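Local structure of sugar ABC transporter, sugar-binding protein (Streptococcus pneumoniae, 2I58) at residues A161-G166 and L362-V367; L274-G279 and L346-Q351; Q351-E356 and A381-M386. The protein probably binds oligosaccharides such as the raffinose-type sugars outside the cell and hands them to an ABC transporter for uptake. All blocks are in the same frame, centred on the assembly; numbering follows the deposited sequence.

In the fold
Following the chain from the N terminus, residues 161-166 come first, at the start of helix 165-176, and wait almost two hundred residues for helix 357-369 to close contact 1. Within that loop lies the whole of contact 2, where strand 275-276 pairs with strand 345-346 and the turn that follows it. Contact 3 opens at Gln351, the residue it shares with contact 2, and closes only at 381-386, so it crosses contact 1. Together they tie helix 165-176, the short parallel strand pair and the two C-terminal helices to one another. Gln350 of contact 2 and Glu356 of contact 3 meet at the galactose unit, while Asn165 of contact 1 packs against both.

Contact 1 of 3, residues A161-G166 and L362-V367; sequences AWTLNG and LTMNYV. With FRU (beta-D-fructofuranose), chain C.
Thr363 OG1 is held by two groups, the ND2 of Asn168 and, one turn back in its own helix, the carbonyl O of Phe359. The methyl is the part of Thr363 that reaches across: CG2, anti to the backbone N, meets Leu164 CB at 4.1 Å. What joins 161-166 to 362-367 directly is thus apolar, and Leu164 and Met364 are the main pair. Met364 folds back at its second and third torsions (chi2 53°, chi3 65°), which bends the thioether across Leu164 at about a right angle and sets Met364 CE against Leu164 CD1, 3.4 Å away. The same Leu164 methyl, CD1, also reaches Val367 CG2 at 4.2 Å, one turn further along the helix. Beside this, Ala161 CB lies 3.9 Å from Met364 CB, where the two backbones come nearest.

Just behind, Trp162 turns the other way, toward the sugar: FRU O1 sits above the centre of its indole, 3.5 Å from Trp162 CE2, and Thr163 CG2 lies against the opposite face nearer the rim. Thr163 OG1 binds Asp160 O. The 3-10 turn therefore has a sugar-facing side and a helix-facing side. It leads into helix 165-176 and leans on helix 357-369, while Met208 of helix 199-209 packs on Thr363 and Val367, and helix 372-383 touches Leu362 and Tyr366.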
loop_
_atom_site.group_PDB
_atom_site.type_symbol
_atom_site.label_atom_id
_atom_site.label_comp_id
_atom_site.label_asym_id
_atom_site.label_seq_id
_atom_site.Cartn_x
_atom_site.Cartn_y
_atom_site.Cartn_z
ATOM N N ALA A 161 -9.928 -7.888 -3.916
ATOM C CA ALA A 161 -9.755 -6.954 -5.022
ATOM C C ALA A 161 -8.694 -5.901 -4.722
ATOM O O ALA A 161 -7.946 -5.497 -5.611
ATOM C CB ALA A 161 -11.089 -6.283 -5.391
ATOM N N TRP A 162 -8.602 -5.448 -3.481
ATOM C CA TRP A 162 -7.611 -4.410 -3.176
ATOM C C TRP A 162 -6.147 -4.776 -3.607
ATOM O O TRP A 162 -5.363 -3.899 -3.986
ATOM C CB TRP A 162 -7.677 -4.031 -1.710
ATOM C CG TRP A 162 -7.468 -5.167 -0.857
ATOM C CD1 TRP A 162 -8.398 -6.075 -0.468
ATOM C CD2 TRP A 162 -6.235 -5.574 -0.273
ATOM N NE1 TRP A 162 -7.831 -7.019 0.351
ATOM C CE2 TRP A 162 -6.496 -6.733 0.489
ATOM C CE3 TRP A 162 -4.931 -5.062 -0.300
ATOM C CZ2 TRP A 162 -5.496 -7.408 1.199
ATOM C CZ3 TRP A 162 -3.915 -5.742 0.425
ATOM C CH2 TRP A 162 -4.217 -6.903 1.153
ATOM N N THR A 163 -5.768 -6.053 -3.597
ATOM C CA THR A 163 -4.392 -6.361 -3.887
ATOM C C THR A 163 -3.986 -5.773 -5.212
ATOM O O THR A 163 -2.779 -5.667 -5.448
ATOM C CB THR A 163 -4.061 -7.874 -3.896
ATOM O OG1 THR A 163 -4.920 -8.559 -4.792
ATOM C CG2 THR A 163 -4.226 -8.498 -2.514
ATOM N N LEU A 164 -4.953 -5.401 -6.071
ATOM C CA LEU A 164 -4.635 -4.898 -7.412
ATOM C C LEU A 164 -4.865 -3.392 -7.611
ATOM O O LEU A 164 -4.671 -2.831 -8.729
ATOM C CB LEU A 164 -5.388 -5.690 -8.456
ATOM C CG LEU A 164 -4.866 -7.081 -8.824
ATOM C CD1 LEU A 164 -5.649 -7.578 -9.980
ATOM C CD2 LEU A 164 -3.358 -7.095 -9.194
ATOM N N ASN A 165 -5.267 -2.726 -6.530
ATOM C CA ASN A 165 -5.438 -1.268 -6.547
ATOM C C ASN A 165 -4.193 -0.544 -7.073
ATOM O O ASN A 165 -4.249 0.295 -7.991
ATOM C CB ASN A 165 -5.755 -0.749 -5.144
ATOM C CG ASN A 165 -6.134 0.707 -5.145
ATOM O OD1 ASN A 165 -6.829 1.180 -6.058
ATOM N ND2 ASN A 165 -5.673 1.445 -4.128
ATOM N N GLY A 166 -3.062 -0.870 -6.479
ATOM C CA GLY A 166 -1.829 -0.200 -6.872
ATOM C C GLY A 166 -1.451 -0.507 -8.291
ATOM O O GLY A 166 -0.845 0.317 -8.957
ATOM N N LEU A 362 -13.851 -2.765 -9.923
ATOM C CA LEU A 362 -13.858 -2.759 -11.403
ATOM C C LEU A 362 -12.511 -3.253 -11.954
ATOM O O LEU A 362 -12.472 -3.837 -13.064
ATOM C CB LEU A 362 -14.255 -1.407 -11.997
ATOM C CG LEU A 362 -13.265 -0.286 -11.728
ATOM C CD1 LEU A 362 -12.126 -0.172 -12.798
ATOM C CD2 LEU A 362 -14.020 1.039 -11.529
ATOM N N THR A 363 -11.433 -3.065 -11.186
ATOM C CA THR A 363 -10.156 -3.605 -11.606
ATOM C C THR A 363 -10.272 -5.105 -11.651
ATOM O O THR A 363 -10.091 -5.676 -12.730
ATOM C CB THR A 363 -9.003 -3.244 -10.716
ATOM O OG1 THR A 363 -8.847 -1.824 -10.714
ATOM C CG2 THR A 363 -7.734 -3.871 -11.241
ATOM N N MET A 364 -10.614 -5.741 -10.523
ATOM C CA MET A 364 -10.712 -7.214 -10.448
ATOM C C MET A 364 -11.751 -7.734 -11.472
ATOM O O MET A 364 -11.477 -8.589 -12.304
ATOM C CB MET A 364 -11.063 -7.667 -9.009
ATOM C CG MET A 364 -10.842 -9.146 -8.692
ATOM S SD MET A 364 -9.142 -9.719 -9.093
ATOM C CE MET A 364 -8.081 -8.811 -7.978
ATOM N N ASN A 365 -12.947 -7.191 -11.455
ATOM C CA ASN A 365 -13.917 -7.588 -12.461
ATOM C C ASN A 365 -13.330 -7.706 -13.878
ATOM O O ASN A 365 -13.676 -8.644 -14.589
ATOM C CB ASN A 365 -15.137 -6.654 -12.446
ATOM C CG ASN A 365 -16.075 -6.953 -11.291
ATOM O OD1 ASN A 365 -15.909 -7.936 -10.565
ATOM N ND2 ASN A 365 -17.076 -6.110 -11.121
ATOM N N TYR A 366 -12.456 -6.778 -14.288
ATOM C CA TYR A 366 -11.907 -6.834 -15.646
ATOM C C TYR A 366 -11.016 -8.072 -15.720
ATOM O O TYR A 366 -11.128 -8.896 -16.639
ATOM C CB TYR A 366 -11.171 -5.559 -16.073
ATOM C CG TYR A 366 -10.621 -5.707 -17.440
ATOM C CD1 TYR A 366 -11.451 -5.685 -18.547
ATOM C CD2 TYR A 366 -9.281 -5.990 -17.646
ATOM C CE1 TYR A 366 -10.940 -5.883 -19.869
ATOM C CE2 TYR A 366 -8.753 -6.197 -18.958
ATOM C CZ TYR A 366 -9.582 -6.129 -20.053
ATOM O OH TYR A 366 -9.069 -6.350 -21.315
ATOM N N VAL A 367 -10.165 -8.268 -14.731
ATOM C CA VAL A 367 -9.299 -9.414 -14.812
ATOM C C VAL A 367 -10.146 -10.690 -14.775
ATOM O O VAL A 367 -9.841 -11.620 -15.512
ATOM C CB VAL A 367 -8.195 -9.433 -13.758
ATOM C CG1 VAL A 367 -7.273 -10.612 -14.027
ATOM C CG2 VAL A 367 -7.389 -8.137 -13.756
HETATM C C1 FRU C . -5.847 -4.812 4.141
HETATM C C2 FRU C . -5.757 -3.316 4.342
HETATM C C3 FRU C . -6.638 -3.060 5.552
HETATM C C4 FRU C . -7.166 -1.661 5.311
HETATM C C5 FRU C . -7.364 -1.615 3.817
HETATM C C6 FRU C . -7.064 -0.196 3.358
HETATM O O1 FRU C . -7.073 -4.926 3.394
HETATM O O3 FRU C . -5.868 -3.104 6.745
HETATM O O4 FRU C . -8.399 -1.416 5.991
HETATM O O5 FRU C . -6.464 -2.583 3.268
HETATM O O6 FRU C . -7.691 0.144 2.079
#

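Contact 2 of 3, residues L274-G279 and L346-Q351; sequences LTVGAG and LVWLQQ. With GLA (alpha-D-galactopyranose), chain B.
Gly277 N donates to Leu346 O at 2.9 Å, with an N-H...O angle of 152°. On the other side of the bridge, Leu346 N approaches Thr275 O at 3.0 Å, but that bond is bent and weak. Leu346 N and O thus reach Thr275 and Gly277, the residues before and after Val276, as in a parallel bridge, here a single one between two very short strands. Two backbone C-H groups add to it: Val276 CA points at Leu346 O, and Val347 CA at Gly277 O, 3.4 Å away.

Outward from the backbone, the packing gathers on the indole of Trp348. Val276 CG1, placed between its backbone N and carbonyl carbon (chi1 77°), makes a CH-pi contact over the six-membered ring, 4.1 Å from the centroid. Gly277 CA does the same over the five-membered ring at 3.9 Å, and Ala278 CB meets the ring edge at Trp348 CD1. At the far end of the bridge, Leu274 CD2 touches Leu346 CD2.

The opposite face of the indole carries the galactose: Trp348 CZ2 is 3.4 Å from GLA O5, and GLA C2 also lies over the ring. Gln350 NE2 donates to GLA O4, in a bond modelled too short for its length to be trusted, and Gln67 NE2 binds the sugar as well. The chemistry is that of a carbohydrate site, with a tryptophan platform backed by aliphatic groups under the ring and amides reaching the hydroxyls.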
loop_
_atom_site.group_PDB
_atom_site.type_symbol
_atom_site.label_atom_id
_atom_site.label_comp_id
_atom_site.label_asym_id
_atom_site.label_seq_id
_atom_site.Cartn_x
_atom_site.Cartn_y
_atom_site.Cartn_z
ATOM N N LEU A 274 7.243 3.320 -12.479
ATOM C CA LEU A 274 6.790 3.990 -11.252
ATOM C C LEU A 274 6.371 3.041 -10.141
ATOM O O LEU A 274 6.050 1.895 -10.371
ATOM C CB LEU A 274 5.612 4.893 -11.532
ATOM C CG LEU A 274 5.913 5.926 -12.615
ATOM C CD1 LEU A 274 4.579 6.508 -13.201
ATOM C CD2 LEU A 274 6.806 7.018 -12.044
ATOM N N THR A 275 6.420 3.552 -8.925
ATOM C CA THR A 275 5.700 2.971 -7.841
ATOM C C THR A 275 4.789 3.997 -7.172
ATOM O O THR A 275 4.855 5.209 -7.395
ATOM C CB THR A 275 6.624 2.334 -6.823
ATOM O OG1 THR A 275 5.855 1.737 -5.733
ATOM C CG2 THR A 275 7.546 3.378 -6.320
ATOM N N VAL A 276 3.891 3.470 -6.363
ATOM C CA VAL A 276 2.860 4.261 -5.726
ATOM C C VAL A 276 2.758 3.774 -4.294
ATOM O O VAL A 276 3.022 2.602 -4.024
ATOM C CB VAL A 276 1.515 4.067 -6.431
ATOM C CG1 VAL A 276 0.891 2.742 -6.044
ATOM C CG2 VAL A 276 0.547 5.241 -6.137
ATOM N N GLY A 277 2.376 4.700 -3.408
ATOM C CA GLY A 277 2.272 4.461 -1.987
ATOM C C GLY A 277 2.287 5.725 -1.171
ATOM O O GLY A 277 2.406 6.800 -1.692
ATOM N N ALA A 278 2.228 5.544 0.134
ATOM C CA ALA A 278 1.937 6.596 1.132
ATOM C C ALA A 278 2.387 6.085 2.543
ATOM O O ALA A 278 2.867 4.954 2.679
ATOM C CB ALA A 278 0.422 6.921 1.127
ATOM N N GLY A 279 2.220 6.882 3.588
ATOM C CA GLY A 279 2.530 6.434 4.944
ATOM C C GLY A 279 1.866 5.099 5.217
ATOM O O GLY A 279 0.702 4.884 4.822
ATOM N N LEU A 346 4.700 8.064 -6.499
ATOM C CA LEU A 346 3.393 8.804 -6.436
ATOM C C LEU A 346 2.606 8.466 -5.186
ATOM O O LEU A 346 2.605 7.302 -4.724
ATOM C CB LEU A 346 2.436 8.491 -7.592
ATOM C CG LEU A 346 2.948 7.967 -8.911
ATOM C CD1 LEU A 346 1.765 7.571 -9.782
ATOM C CD2 LEU A 346 3.870 9.039 -9.579
ATOM N N VAL A 347 1.900 9.472 -4.677
ATOM C CA VAL A 347 0.950 9.234 -3.604
ATOM C C VAL A 347 -0.256 8.623 -4.232
ATOM O O VAL A 347 -0.555 8.914 -5.359
ATOM C CB VAL A 347 0.583 10.489 -2.875
ATOM C CG1 VAL A 347 -0.558 10.231 -1.952
ATOM C CG2 VAL A 347 1.815 11.003 -2.111
ATOM N N TRP A 348 -0.897 7.725 -3.505
ATOM C CA TRP A 348 -2.077 6.986 -3.995
ATOM C C TRP A 348 -3.030 7.911 -4.659
ATOM O O TRP A 348 -3.283 8.965 -4.141
ATOM C CB TRP A 348 -2.837 6.340 -2.825
ATOM C CG TRP A 348 -2.134 5.219 -2.165
ATOM C CD1 TRP A 348 -1.505 5.223 -0.941
ATOM C CD2 TRP A 348 -2.001 3.916 -2.681
ATOM N NE1 TRP A 348 -1.005 3.958 -0.661
ATOM C CE2 TRP A 348 -1.280 3.151 -1.737
ATOM C CE3 TRP A 348 -2.405 3.316 -3.854
ATOM C CZ2 TRP A 348 -0.954 1.831 -1.958
ATOM C CZ3 TRP A 348 -2.061 1.987 -4.066
ATOM C CH2 TRP A 348 -1.363 1.265 -3.121
ATOM N N LEU A 349 -3.576 7.520 -5.788
ATOM C CA LEU A 349 -4.441 8.447 -6.508
ATOM C C LEU A 349 -5.686 8.816 -5.664
ATOM O O LEU A 349 -6.222 9.915 -5.860
ATOM C CB LEU A 349 -4.892 7.919 -7.888
ATOM C CG LEU A 349 -3.790 7.426 -8.819
ATOM C CD1 LEU A 349 -4.286 6.901 -10.135
ATOM C CD2 LEU A 349 -2.879 8.571 -9.030
ATOM N N GLN A 350 -6.121 7.930 -4.741
ATOM C CA GLN A 350 -7.439 8.099 -4.053
ATOM C C GLN A 350 -7.478 9.242 -3.091
ATOM O O GLN A 350 -8.504 9.479 -2.406
ATOM C CB GLN A 350 -7.817 6.867 -3.237
ATOM C CG GLN A 350 -6.839 6.542 -2.087
ATOM C CD GLN A 350 -6.099 5.289 -2.362
ATOM O OE1 GLN A 350 -5.905 4.916 -3.519
ATOM N NE2 GLN A 350 -5.713 4.594 -1.316
ATOM N N GLN A 351 -6.322 9.889 -3.017
ATOM C CA GLN A 351 -6.121 11.106 -2.273
ATOM C C GLN A 351 -7.192 12.147 -2.562
ATOM O O GLN A 351 -7.639 12.842 -1.648
ATOM C CB GLN A 351 -4.743 11.703 -2.611
ATOM C CG GLN A 351 -4.215 12.626 -1.530
ATOM C CD GLN A 351 -2.946 13.330 -1.890
ATOM O OE1 GLN A 351 -2.387 13.149 -2.974
ATOM N NE2 GLN A 351 -2.475 14.159 -0.976
HETATM C C1 GLA B . -2.972 1.425 1.247
HETATM C C2 GLA B . -3.882 2.651 1.364
HETATM C C3 GLA B . -5.335 2.212 1.297
HETATM C C4 GLA B . -5.554 1.343 0.092
HETATM C C5 GLA B . -4.611 0.159 0.085
HETATM C C6 GLA B . -4.743 -0.525 -1.261
HETATM O O2 GLA B . -3.537 3.342 2.597
HETATM O O3 GLA B . -6.146 3.359 1.159
HETATM O O4 GLA B . -5.306 2.155 -1.085
HETATM O O5 GLA B . -3.266 0.567 0.129
HETATM O O6 GLA B . -3.561 -1.298 -1.492
#

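Contact 3 of 3, residues Q351-E356 and A381-M386; sequences QYWTSE and AFFNPM. With GLA (alpha-D-galactopyranose), chain B.
Trp353, Phe382 and Phe383 form an aromatic cluster, with Met386 beside it, that holds the loop before helix 357-369 against the C-terminal part of helix 372-383 and the residues that follow. Both phenyl groups turn an edge to the same face of the indole. The edge of Phe383 comes in over the five-membered ring, planes at 80° and Trp353 CE2 to Phe383 CE1 3.8 Å, in an edge-to-face stack. Phe382 makes an offset version over the six-membered ring, planes at 81°, with its CZ 3.7 Å from Trp353 CE3. The first torsions of these neighbours differ, which helps bring both rings to that face: Phe382 CG lies anti to its backbone N (chi1 168°), whereas Phe383 CG stands beside its own. The edge of Phe382 also faces Ser355 O, which lies in the ring plane.

Sulfur supplies the second kind of contact. The extended chain of Met386 runs toward the loop, and its SD lies 5.2 Å from the centroid of the Trp353 five-membered ring, oblique to the face, as a Met-aromatic contact. Beyond it, Met386 CE packs on Trp353 CB at 3.8 Å, and Met386 CG touches Thr354 OG1 where the two side chains cross at a slant.

Polar contacts between the segments are few. Thr354 N makes a weak hydrogen bond to Met386 SD, 3.6 Å. Trp353 NE1 is satisfied elsewhere, by Asn183 OD1, which together with the cluster should fix the rotation of the indole. Glu356 sits at the N-cap position of helix 357-369, and its side chain turns away from the cluster and into the sugar site. Its carboxylate takes two galactose hydroxyls, one per oxygen: GLA O4 donates to Glu356 OE1 at 2.7 Å, and GLA O3 to Glu356 OE2 at 2.6 Å.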
loop_
_atom_site.group_PDB
_atom_site.type_symbol
_atom_site.label_atom_id
_atom_site.label_comp_id
_atom_site.label_asym_id
_atom_site.label_seq_id
_atom_site.Cartn_x
_atom_site.Cartn_y
_atom_site.Cartn_z
ATOM N N GLN A 351 -6.322 9.889 -3.017
ATOM C CA GLN A 351 -6.121 11.106 -2.273
ATOM C C GLN A 351 -7.192 12.147 -2.562
ATOM O O GLN A 351 -7.639 12.842 -1.648
ATOM C CB GLN A 351 -4.743 11.703 -2.611
ATOM C CG GLN A 351 -4.215 12.626 -1.530
ATOM C CD GLN A 351 -2.946 13.330 -1.890
ATOM O OE1 GLN A 351 -2.387 13.149 -2.974
ATOM N NE2 GLN A 351 -2.475 14.159 -0.976
ATOM N N TYR A 352 -7.568 12.238 -3.834
ATOM C CA TYR A 352 -8.517 13.217 -4.359
ATOM C C TYR A 352 -9.894 12.624 -4.720
ATOM O O TYR A 352 -10.812 13.363 -5.137
ATOM C CB TYR A 352 -7.869 13.910 -5.566
ATOM C CG TYR A 352 -6.593 14.628 -5.169
ATOM C CD1 TYR A 352 -6.620 15.715 -4.298
ATOM C CD2 TYR A 352 -5.357 14.206 -5.621
ATOM C CE1 TYR A 352 -5.449 16.352 -3.910
ATOM C CE2 TYR A 352 -4.187 14.856 -5.240
ATOM C CZ TYR A 352 -4.253 15.913 -4.400
ATOM O OH TYR A 352 -3.116 16.532 -4.029
ATOM N N TRP A 353 -10.036 11.310 -4.531
ATOM C CA TRP A 353 -11.315 10.615 -4.723
ATOM C C TRP A 353 -12.143 10.649 -3.425
ATOM O O TRP A 353 -11.620 10.975 -2.375
ATOM C CB TRP A 353 -11.101 9.152 -5.149
ATOM C CG TRP A 353 -10.151 8.963 -6.285
ATOM C CD1 TRP A 353 -9.587 9.934 -7.057
ATOM C CD2 TRP A 353 -9.678 7.727 -6.803
ATOM N NE1 TRP A 353 -8.770 9.388 -7.975
ATOM C CE2 TRP A 353 -8.805 8.027 -7.852
ATOM C CE3 TRP A 353 -9.869 6.393 -6.446
ATOM C CZ2 TRP A 353 -8.131 7.034 -8.584
ATOM C CZ3 TRP A 353 -9.191 5.399 -7.166
ATOM C CH2 TRP A 353 -8.347 5.733 -8.238
ATOM N N THR A 354 -13.416 10.274 -3.514
ATOM C CA THR A 354 -14.308 10.197 -2.353
ATOM C C THR A 354 -14.309 8.795 -1.668
ATOM O O THR A 354 -14.680 8.636 -0.506
ATOM C CB THR A 354 -15.701 10.575 -2.807
ATOM O OG1 THR A 354 -16.063 9.715 -3.895
ATOM C CG2 THR A 354 -15.715 12.035 -3.290
ATOM N N SER A 355 -13.869 7.792 -2.425
ATOM C CA SER A 355 -13.708 6.390 -1.962
ATOM C C SER A 355 -12.825 5.612 -2.940
ATOM O O SER A 355 -12.475 6.122 -3.991
ATOM C CB SER A 355 -15.069 5.684 -1.909
ATOM O OG SER A 355 -15.800 5.970 -3.107
ATOM N N GLU A 356 -12.521 4.359 -2.618
ATOM C CA GLU A 356 -11.749 3.520 -3.535
ATOM C C GLU A 356 -12.294 2.093 -3.721
ATOM O O GLU A 356 -11.739 1.355 -4.521
ATOM C CB GLU A 356 -10.283 3.438 -3.072
ATOM C CG GLU A 356 -10.114 3.041 -1.561
ATOM C CD GLU A 356 -8.626 2.823 -1.129
ATOM O OE1 GLU A 356 -7.734 2.815 -2.043
ATOM O OE2 GLU A 356 -8.384 2.654 0.119
ATOM N N ALA A 381 -19.082 5.520 -13.947
ATOM C CA ALA A 381 -20.064 5.373 -12.884
ATOM C C ALA A 381 -19.438 5.700 -11.521
ATOM O O ALA A 381 -20.103 6.235 -10.626
ATOM C CB ALA A 381 -20.654 3.958 -12.904
ATOM N N PHE A 382 -18.158 5.403 -11.373
ATOM C CA PHE A 382 -17.456 5.675 -10.122
ATOM C C PHE A 382 -17.071 7.165 -9.989
ATOM O O PHE A 382 -17.343 7.788 -8.980
ATOM C CB PHE A 382 -16.249 4.721 -10.012
ATOM C CG PHE A 382 -15.260 5.062 -8.930
ATOM C CD1 PHE A 382 -15.648 5.112 -7.601
ATOM C CD2 PHE A 382 -13.924 5.275 -9.246
ATOM C CE1 PHE A 382 -14.753 5.409 -6.615
ATOM C CE2 PHE A 382 -13.013 5.551 -8.272
ATOM C CZ PHE A 382 -13.425 5.617 -6.946
ATOM N N PHE A 383 -16.490 7.733 -11.031
ATOM C CA PHE A 383 -16.016 9.130 -11.009
ATOM C C PHE A 383 -17.025 10.295 -11.252
ATOM O O PHE A 383 -16.700 11.442 -10.973
ATOM C CB PHE A 383 -14.910 9.291 -12.044
ATOM C CG PHE A 383 -13.658 8.568 -11.695
ATOM C CD1 PHE A 383 -13.029 8.770 -10.491
ATOM C CD2 PHE A 383 -13.067 7.716 -12.594
ATOM C CE1 PHE A 383 -11.843 8.118 -10.194
ATOM C CE2 PHE A 383 -11.884 7.078 -12.296
ATOM C CZ PHE A 383 -11.276 7.286 -11.101
ATOM N N ASN A 384 -18.210 10.019 -11.788
ATOM C CA ASN A 384 -19.193 11.087 -12.078
ATOM C C ASN A 384 -19.825 11.769 -10.830
ATOM O O ASN A 384 -20.082 12.973 -10.833
ATOM C CB ASN A 384 -20.293 10.589 -13.042
ATOM C CG ASN A 384 -19.852 10.582 -14.506
ATOM O OD1 ASN A 384 -18.693 10.843 -14.834
ATOM N ND2 ASN A 384 -20.789 10.270 -15.386
ATOM N N PRO A 385 -20.093 10.996 -9.774
ATOM C CA PRO A 385 -20.511 11.567 -8.484
ATOM C C PRO A 385 -19.536 12.556 -7.890
ATOM O O PRO A 385 -19.914 13.342 -7.051
ATOM C CB PRO A 385 -20.557 10.350 -7.549
ATOM C CG PRO A 385 -20.683 9.153 -8.455
ATOM C CD PRO A 385 -20.065 9.517 -9.762
ATOM N N MET A 386 -18.277 12.456 -8.276
ATOM C CA MET A 386 -17.221 13.229 -7.666
ATOM C C MET A 386 -17.032 14.541 -8.402
ATOM O O MET A 386 -16.639 15.538 -7.811
ATOM C CB MET A 386 -15.905 12.433 -7.704
ATOM C CG MET A 386 -15.957 11.044 -7.114
ATOM S SD MET A 386 -14.290 10.454 -7.044
ATOM C CE MET A 386 -14.479 8.700 -6.910
HETATM C C1 GLA B . -2.972 1.425 1.247
HETATM C C2 GLA B . -3.882 2.651 1.364
HETATM C C3 GLA B . -5.335 2.212 1.297
HETATM C C4 GLA B . -5.554 1.343 0.092
HETATM C C5 GLA B . -4.611 0.159 0.085
HETATM C C6 GLA B . -4.743 -0.525 -1.261
HETATM O O2 GLA B . -3.537 3.342 2.597
HETATM O O3 GLA B . -6.146 3.359 1.159
HETATM O O4 GLA B . -5.306 2.155 -1.085
HETATM O O5 GLA B . -3.266 0.567 0.129
HETATM O O6 GLA B . -3.561 -1.298 -1.492
#